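Local structure of MIPZ (Caulobacter crescentus, 2XJ9) at residues A28-G33 / P67-L72; R219-Y224 / R254-A259. The protein is an ATPase that dimerises with nucleotide bound and probably acts as a cell division inhibitor, positioning the division plane in Caulobacter crescentus. The protein carries 1 engineered substitution. All blocks are in the same frame, centred on the assembly; numbering follows the deposited sequence.

How the contacts relate
Contact 1 (28-33 with 67-72) closes before contact 2 (219-224 with 254-259) opens, so the two follow each other along a single P-loop ATPase chain. Their centres lie about 18 Å apart and their nearest atoms about 6 Å apart, without touching. Contact 1 joins the end of helix 18-30, which follows the P-loop, to the approach to strand 70-72, an outermost strand of the seven-stranded parallel sheet. Contact 2 joins the loop after strand 213-215, the other outermost strand, to helix 249-263 near the C-terminal end of the chain. Helix 18-30 is common to both, its end in contact 1 and its His24 packed edge-to-face on Tyr224 of contact 2; of the two, contact 2 meets the adenine.

Contact 1 (A28-G33 / P67-L72)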
loop_
_atom_site.group_PDB
_atom_site.type_symbol
_atom_site.label_atom_id
_atom_site.label_comp_id
_atom_site.label_asym_id
_atom_site.label_seq_id
_atom_site.Cartn_x
_atom_site.Cartn_y
_atom_site.Cartn_z
ATOM N N ALA A 28 -1.445 -12.478 -18.702
ATOM C CA ALA A 28 -2.121 -12.242 -19.974
ATOM C C ALA A 28 -1.156 -12.392 -21.145
ATOM O O ALA A 28 -1.485 -13.029 -22.137
ATOM C CB ALA A 28 -2.746 -10.863 -19.995
ATOM N N LEU A 29 0.033 -11.800 -21.024
ATOM C CA LEU A 29 1.082 -11.911 -22.038
ATOM C C LEU A 29 1.470 -13.356 -22.313
ATOM O O LEU A 29 1.372 -13.828 -23.432
ATOM C CB LEU A 29 2.313 -11.111 -21.631
ATOM C CG LEU A 29 2.045 -9.619 -21.721
ATOM C CD1 LEU A 29 3.093 -8.818 -21.026
ATOM C CD2 LEU A 29 1.941 -9.210 -23.170
ATOM N N LEU A 30 1.915 -14.060 -21.290
ATOM C CA LEU A 30 2.104 -15.491 -21.413
ATOM C C LEU A 30 1.062 -16.163 -22.323
ATOM O O LEU A 30 1.435 -16.938 -23.218
ATOM C CB LEU A 30 2.092 -16.133 -20.034
ATOM C CG LEU A 30 3.472 -16.462 -19.493
ATOM C CD1 LEU A 30 4.495 -15.500 -20.066
ATOM C CD2 LEU A 30 3.465 -16.446 -17.972
ATOM N N TYR A 31 -0.223 -15.858 -22.100
ATOM C CA TYR A 31 -1.326 -16.490 -22.825
ATOM C C TYR A 31 -1.582 -15.848 -24.181
ATOM O O TYR A 31 -2.502 -16.241 -24.900
ATOM C CB TYR A 31 -2.615 -16.490 -21.998
ATOM C CG TYR A 31 -2.745 -17.642 -21.016
ATOM C CD1 TYR A 31 -2.397 -17.493 -19.678
ATOM C CD2 TYR A 31 -3.224 -18.874 -21.426
ATOM C CE1 TYR A 31 -2.509 -18.540 -18.774
ATOM C CE2 TYR A 31 -3.346 -19.937 -20.527
ATOM C CZ TYR A 31 -2.985 -19.765 -19.202
ATOM O OH TYR A 31 -3.105 -20.817 -18.317
ATOM N N GLY A 32 -0.777 -14.849 -24.523
ATOM C CA GLY A 32 -0.802 -14.279 -25.854
ATOM C C GLY A 32 0.418 -14.744 -26.632
ATOM O O GLY A 32 0.860 -14.100 -27.576
ATOM N N GLY A 33 0.985 -15.865 -26.216
ATOM C CA GLY A 33 2.158 -16.399 -26.876
ATOM C C GLY A 33 3.498 -15.802 -26.486
ATOM O O GLY A 33 4.530 -16.449 -26.674
ATOM N N PRO A 67 1.516 -21.908 -18.693
ATOM C CA PRO A 67 2.629 -21.001 -18.987
ATOM C C PRO A 67 3.223 -20.435 -17.701
ATOM O O PRO A 67 2.471 -19.985 -16.845
ATOM C CB PRO A 67 1.963 -19.862 -19.764
ATOM C CG PRO A 67 0.583 -20.347 -20.115
ATOM C CD PRO A 67 0.214 -21.406 -19.152
ATOM N N GLU A 68 4.545 -20.455 -17.567
ATOM C CA GLU A 68 5.221 -19.764 -16.469
ATOM C C GLU A 68 6.172 -18.687 -17.006
ATOM O O GLU A 68 6.802 -18.874 -18.026
ATOM C CB GLU A 68 5.969 -20.771 -15.604
ATOM C CG GLU A 68 5.051 -21.697 -14.815
ATOM C CD GLU A 68 5.736 -22.977 -14.384
ATOM O OE1 GLU A 68 6.710 -22.921 -13.598
ATOM O OE2 GLU A 68 5.305 -24.049 -14.858
ATOM N N PRO A 69 6.262 -17.537 -16.328
ATOM C CA PRO A 69 7.174 -16.535 -16.867
ATOM C C PRO A 69 8.588 -16.973 -16.568
ATOM O O PRO A 69 8.783 -18.103 -16.140
ATOM C CB PRO A 69 6.845 -15.269 -16.054
ATOM C CG PRO A 69 5.956 -15.675 -14.962
ATOM C CD PRO A 69 5.816 -17.180 -14.976
ATOM N N LEU A 70 9.559 -16.101 -16.796
ATOM C CA LEU A 70 10.915 -16.378 -16.376
ATOM C C LEU A 70 11.233 -15.491 -15.181
ATOM O O LEU A 70 11.771 -14.403 -15.345
ATOM C CB LEU A 70 11.901 -16.121 -17.511
ATOM C CG LEU A 70 13.320 -16.672 -17.277
ATOM C CD1 LEU A 70 14.388 -15.593 -17.407
ATOM C CD2 LEU A 70 13.429 -17.354 -15.917
ATOM N N ALA A 71 10.882 -15.959 -13.983
ATOM C CA ALA A 71 11.113 -15.219 -12.738
ATOM C C ALA A 71 12.609 -15.057 -12.421
ATOM O O ALA A 71 13.374 -16.026 -12.457
ATOM C CB ALA A 71 10.402 -15.904 -11.600
ATOM N N LEU A 72 13.012 -13.831 -12.093
ATOM C CA LEU A 72 14.427 -13.507 -11.934
ATOM C C LEU A 72 14.746 -12.814 -10.613
ATOM O O LEU A 72 14.229 -11.741 -10.307
ATOM C CB LEU A 72 14.891 -12.622 -13.090
ATOM C CG LEU A 72 15.801 -13.201 -14.182
ATOM C CD1 LEU A 72 15.591 -14.673 -14.424
ATOM C CD2 LEU A 72 15.605 -12.442 -15.466
#
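Pro67 sits over one face of the Tyr31 ring, its CG 3.8 Å from the centroid of the Tyr31 ring and only 15° off the normal, a CH-pi contact displaced toward the rim. The two side chains cross at about a right angle. Pro67 CD follows the ring to its phenolic end, 3.6 Å from Tyr31 CZ, while the hydroxyl itself is hydrogen-bonded to Asp236. With CG turned opposite the carbonyl carbon (chi1 -84°), the Tyr31 ring swings toward the proline although its CB does not point that way.

The CB of Leu30 points toward 67-72, and the side chain meets Pro67 at its CB, with Leu30 CG 3.7 Å from Pro67 CB. One branch goes further: Leu30 CD2 rests against the peptide link between Glu68 and Pro69, 3.4 Å from Pro69 N, and also touches the second proline ring. No hydrogen bond crosses; contact is by apolar surfaces.

In this P-loop ATPase fold, the C-terminal end of helix 18-30, the helix after the P-loop, thus packs against the lead-in to strand 70-72, an outermost strand of the parallel sheet within this chain. Leu30 also packs on Val36, and Pro69 touches Val38 of strand 36-40 and Phe52 of helix 47-62.

Contact 2 (R219-Y224 / R254-A259); sequences RDRVIY and RQELRA. With AGS (phosphothiophosphoric acid-adenylate ester), chain D.
Glu256 reaches out from helix 249-263 to Tyr224 and Arg221 of the adenine-binding loop, part of the nucleotide pocket of this P-loop ATPase. Its chain is extended beyond CG, which carries the carboxylate across to the loop. Tyr224 OH donates to Glu256 OE1 over 2.6 Å, arriving nearly along the C-O axis; ring and carboxylate are close to coplanar, 28° apart, and the oxygen lies at the ring edge. Arg221 comes from the opposite direction, and its NH1 forms a salt bridge assigned to Glu256 OE2, which lies near the guanidinium plane; the details of this bridge are doubtful, because the modelled place of NH1 is not certain. The two flat groups are twisted 52° against each other. Arg219 crosses the glutamate at about a right angle and offers only its aliphatic part, Arg219 CG lying 3.3 Å from Glu256 OE2; the CB of Arg219 lies over one face of the Arg221 guanidinium. Leu257 runs past Tyr224 in the opposite direction, its CD1 4.2 Å from Tyr224 CE1.

Glu256 is a second-shell residue that probably helps to position Tyr224, whose ring borders the base, and Arg221, whose backbone N binds it. Tyr224 has AGS N1 at the edge of its ring, in the ring plane, and packs edge-to-face with His24. The same nucleotide is gripped by Lys18 and Gly15, and by Lys13 of the second subunit, as expected of a nucleotide sandwich dimer. The base is read through backbone groups on its Watson-Crick edge, a pairing that suits adenine: Arg221 N donates to AGS N1 over 3.0 Å, and AGS N6 donates to Arg219 O over 3.2 Å at an N-H...O angle of 151°.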
loop_
_atom_site.group_PDB
_atom_site.type_symbol
_atom_site.label_atom_id
_atom_site.label_comp_id
_atom_site.label_asym_id
_atom_site.label_seq_id
_atom_site.Cartn_x
_atom_site.Cartn_y
_atom_site.Cartn_z
ATOM N N ARG A 219 -11.923 -2.899 -11.109
ATOM C CA ARG A 219 -12.821 -2.696 -9.993
ATOM C C ARG A 219 -12.419 -3.646 -8.904
ATOM O O ARG A 219 -11.780 -4.655 -9.164
ATOM C CB ARG A 219 -14.260 -2.932 -10.413
ATOM C CG ARG A 219 -14.725 -1.936 -11.446
ATOM C CD ARG A 219 -16.234 -1.868 -11.499
ATOM N NE ARG A 219 -16.826 -2.066 -10.177
ATOM C CZ ARG A 219 -18.088 -1.774 -9.866
ATOM N NH1 ARG A 219 -18.537 -1.990 -8.633
ATOM N NH2 ARG A 219 -18.899 -1.258 -10.783
ATOM N N ASP A 220 -12.777 -3.306 -7.678
ATOM C CA ASP A 220 -12.529 -4.164 -6.532
ATOM C C ASP A 220 -13.201 -5.517 -6.789
ATOM O O ASP A 220 -14.393 -5.586 -7.023
ATOM C CB ASP A 220 -13.080 -3.469 -5.279
ATOM C CG ASP A 220 -12.530 -4.035 -3.990
ATOM O OD1 ASP A 220 -11.603 -4.869 -4.037
ATOM O OD2 ASP A 220 -13.024 -3.633 -2.915
ATOM N N ARG A 221 -12.432 -6.594 -6.776
ATOM C CA ARG A 221 -12.976 -7.891 -7.128
ATOM C C ARG A 221 -12.210 -9.012 -6.483
ATOM O O ARG A 221 -11.028 -9.197 -6.750
ATOM C CB ARG A 221 -12.899 -8.085 -8.624
ATOM C CG ARG A 221 -13.894 -7.275 -9.386
ATOM C CD ARG A 221 -14.365 -8.057 -10.592
ATOM N NE ARG A 221 -15.543 -7.449 -11.189
ATOM C CZ ARG A 221 -15.483 -6.511 -12.123
ATOM N NH1 ARG A 221 -14.301 -6.090 -12.550
ATOM N NH2 ARG A 221 -16.597 -5.998 -12.627
ATOM N N VAL A 222 -12.896 -9.791 -5.670
ATOM C CA VAL A 222 -12.301 -10.942 -5.012
ATOM C C VAL A 222 -11.390 -11.785 -5.904
ATOM O O VAL A 222 -10.378 -12.303 -5.446
ATOM C CB VAL A 222 -13.407 -11.879 -4.476
ATOM C CG1 VAL A 222 -12.901 -12.670 -3.277
ATOM C CG2 VAL A 222 -14.650 -11.071 -4.117
ATOM N N ILE A 223 -11.776 -11.941 -7.164
ATOM C CA ILE A 223 -11.078 -12.821 -8.085
ATOM C C ILE A 223 -9.683 -12.277 -8.423
ATOM O O ILE A 223 -8.798 -13.018 -8.890
ATOM C CB ILE A 223 -11.913 -13.072 -9.380
ATOM C CG1 ILE A 223 -11.264 -14.147 -10.251
ATOM C CG2 ILE A 223 -12.096 -11.790 -10.165
ATOM C CD1 ILE A 223 -11.193 -15.501 -9.581
ATOM N N TYR A 224 -9.480 -10.986 -8.165
ATOM C CA TYR A 224 -8.178 -10.367 -8.417
ATOM C C TYR A 224 -7.195 -10.631 -7.284
ATOM O O TYR A 224 -6.030 -10.223 -7.348
ATOM C CB TYR A 224 -8.328 -8.865 -8.596
ATOM C CG TYR A 224 -8.910 -8.428 -9.930
ATOM C CD1 TYR A 224 -8.720 -9.179 -11.082
ATOM C CD2 TYR A 224 -9.659 -7.265 -10.034
ATOM C CE1 TYR A 224 -9.261 -8.778 -12.295
ATOM C CE2 TYR A 224 -10.189 -6.868 -11.233
ATOM C CZ TYR A 224 -9.983 -7.626 -12.358
ATOM O OH TYR A 224 -10.506 -7.226 -13.558
ATOM N N ARG A 254 -12.388 -10.543 -17.026
ATOM C CA ARG A 254 -11.534 -10.784 -18.169
ATOM C C ARG A 254 -11.801 -9.688 -19.192
ATOM O O ARG A 254 -10.930 -9.345 -20.005
ATOM C CB ARG A 254 -11.785 -12.168 -18.742
ATOM C CG ARG A 254 -12.985 -12.261 -19.652
ATOM C CD ARG A 254 -13.415 -13.707 -19.815
ATOM N NE ARG A 254 -12.265 -14.563 -19.803
ATOM C CZ ARG A 254 -11.898 -15.542 -18.982
ATOM N NH1 ARG A 254 -10.736 -16.091 -19.277
ATOM N NH2 ARG A 254 -12.601 -15.998 -17.945
ATOM N N GLN A 255 -13.005 -9.126 -19.127
ATOM C CA GLN A 255 -13.344 -7.934 -19.900
ATOM C C GLN A 255 -12.414 -6.756 -19.612
ATOM O O GLN A 255 -11.709 -6.309 -20.507
ATOM C CB GLN A 255 -14.798 -7.525 -19.658
ATOM C CG GLN A 255 -15.758 -8.062 -20.697
ATOM C CD GLN A 255 -15.331 -7.690 -22.110
ATOM O OE1 GLN A 255 -15.954 -8.107 -23.090
ATOM N NE2 GLN A 255 -14.258 -6.900 -22.221
ATOM N N GLU A 256 -12.421 -6.264 -18.372
ATOM C CA GLU A 256 -11.577 -5.146 -17.948
ATOM C C GLU A 256 -10.115 -5.361 -18.255
ATOM O O GLU A 256 -9.415 -4.432 -18.648
ATOM C CB GLU A 256 -11.664 -4.970 -16.451
ATOM C CG GLU A 256 -12.975 -4.506 -15.954
ATOM C CD GLU A 256 -13.019 -4.531 -14.468
ATOM O OE1 GLU A 256 -12.108 -5.152 -13.881
ATOM O OE2 GLU A 256 -13.951 -3.942 -13.884
ATOM N N LEU A 257 -9.643 -6.578 -18.020
ATOM C CA LEU A 257 -8.266 -6.897 -18.282
ATOM C C LEU A 257 -8.008 -6.662 -19.751
ATOM O O LEU A 257 -7.009 -6.040 -20.130
ATOM C CB LEU A 257 -7.981 -8.345 -17.948
ATOM C CG LEU A 257 -7.128 -8.604 -16.717
ATOM C CD1 LEU A 257 -7.252 -7.470 -15.698
ATOM C CD2 LEU A 257 -7.544 -9.931 -16.119
ATOM N N ARG A 258 -8.912 -7.163 -20.582
ATOM C CA ARG A 258 -8.769 -6.994 -22.021
ATOM C C ARG A 258 -8.753 -5.510 -22.394
ATOM O O ARG A 258 -7.832 -5.040 -23.052
ATOM C CB ARG A 258 -9.871 -7.740 -22.766
ATOM C CG ARG A 258 -9.614 -7.896 -24.244
ATOM C CD ARG A 258 -10.683 -8.757 -24.890
ATOM N NE ARG A 258 -10.658 -10.121 -24.362
ATOM C CZ ARG A 258 -11.698 -10.741 -23.801
ATOM N NH1 ARG A 258 -11.558 -11.991 -23.350
ATOM N NH2 ARG A 258 -12.878 -10.121 -23.694
ATOM N N ALA A 259 -9.748 -4.761 -21.949
ATOM C CA ALA A 259 -9.756 -3.333 -22.209
ATOM C C ALA A 259 -8.425 -2.738 -21.816
ATOM O O ALA A 259 -7.816 -2.007 -22.586
ATOM C CB ALA A 259 -10.839 -2.662 -21.449
HETATM P PG AGS D . 2.907 -2.311 -2.104
HETATM S S1G AGS D . 3.345 -0.880 -1.791
HETATM O O2G AGS D . 2.715 -3.210 -0.902
HETATM O O3G AGS D . 3.691 -3.032 -3.179
HETATM P PB AGS D . 1.008 -2.709 -4.223
HETATM O O1B AGS D . 0.947 -1.460 -5.075
HETATM O O2B AGS D . 1.834 -3.927 -4.549
HETATM O O3B AGS D . 1.425 -2.184 -2.750
HETATM P PA AGS D . -1.118 -4.601 -4.221
HETATM O O1A AGS D . -1.027 -5.018 -5.674
HETATM O O2A AGS D . -0.582 -5.502 -3.169
HETATM O O3A AGS D . -0.514 -3.146 -4.021
HETATM O "O5'" AGS D . -2.641 -4.251 -3.873
HETATM C "C5'" AGS D . -2.975 -3.802 -2.571
HETATM C "C4'" AGS D . -4.044 -4.716 -1.951
HETATM O "O4'" AGS D . -5.170 -4.589 -2.779
HETATM C "C3'" AGS D . -3.732 -6.202 -1.967
HETATM O "O3'" AGS D . -4.357 -6.809 -0.851
HETATM C "C2'" AGS D . -4.398 -6.782 -3.195
HETATM O "O2'" AGS D . -4.751 -8.146 -2.924
HETATM C "C1'" AGS D . -5.576 -5.839 -3.334
HETATM N N9 AGS D . -6.045 -5.402 -4.669
HETATM C C8 AGS D . -5.382 -4.591 -5.525
HETATM N N7 AGS D . -6.124 -4.338 -6.640
HETATM C C5 AGS D . -7.292 -4.983 -6.469
HETATM C C6 AGS D . -8.515 -5.134 -7.244
HETATM N N6 AGS D . -8.621 -4.531 -8.445
HETATM N N1 AGS D . -9.499 -5.882 -6.704
HETATM C C2 AGS D . -9.401 -6.494 -5.513
HETATM N N3 AGS D . -8.315 -6.405 -4.749
HETATM C C4 AGS D . -7.254 -5.671 -5.170
#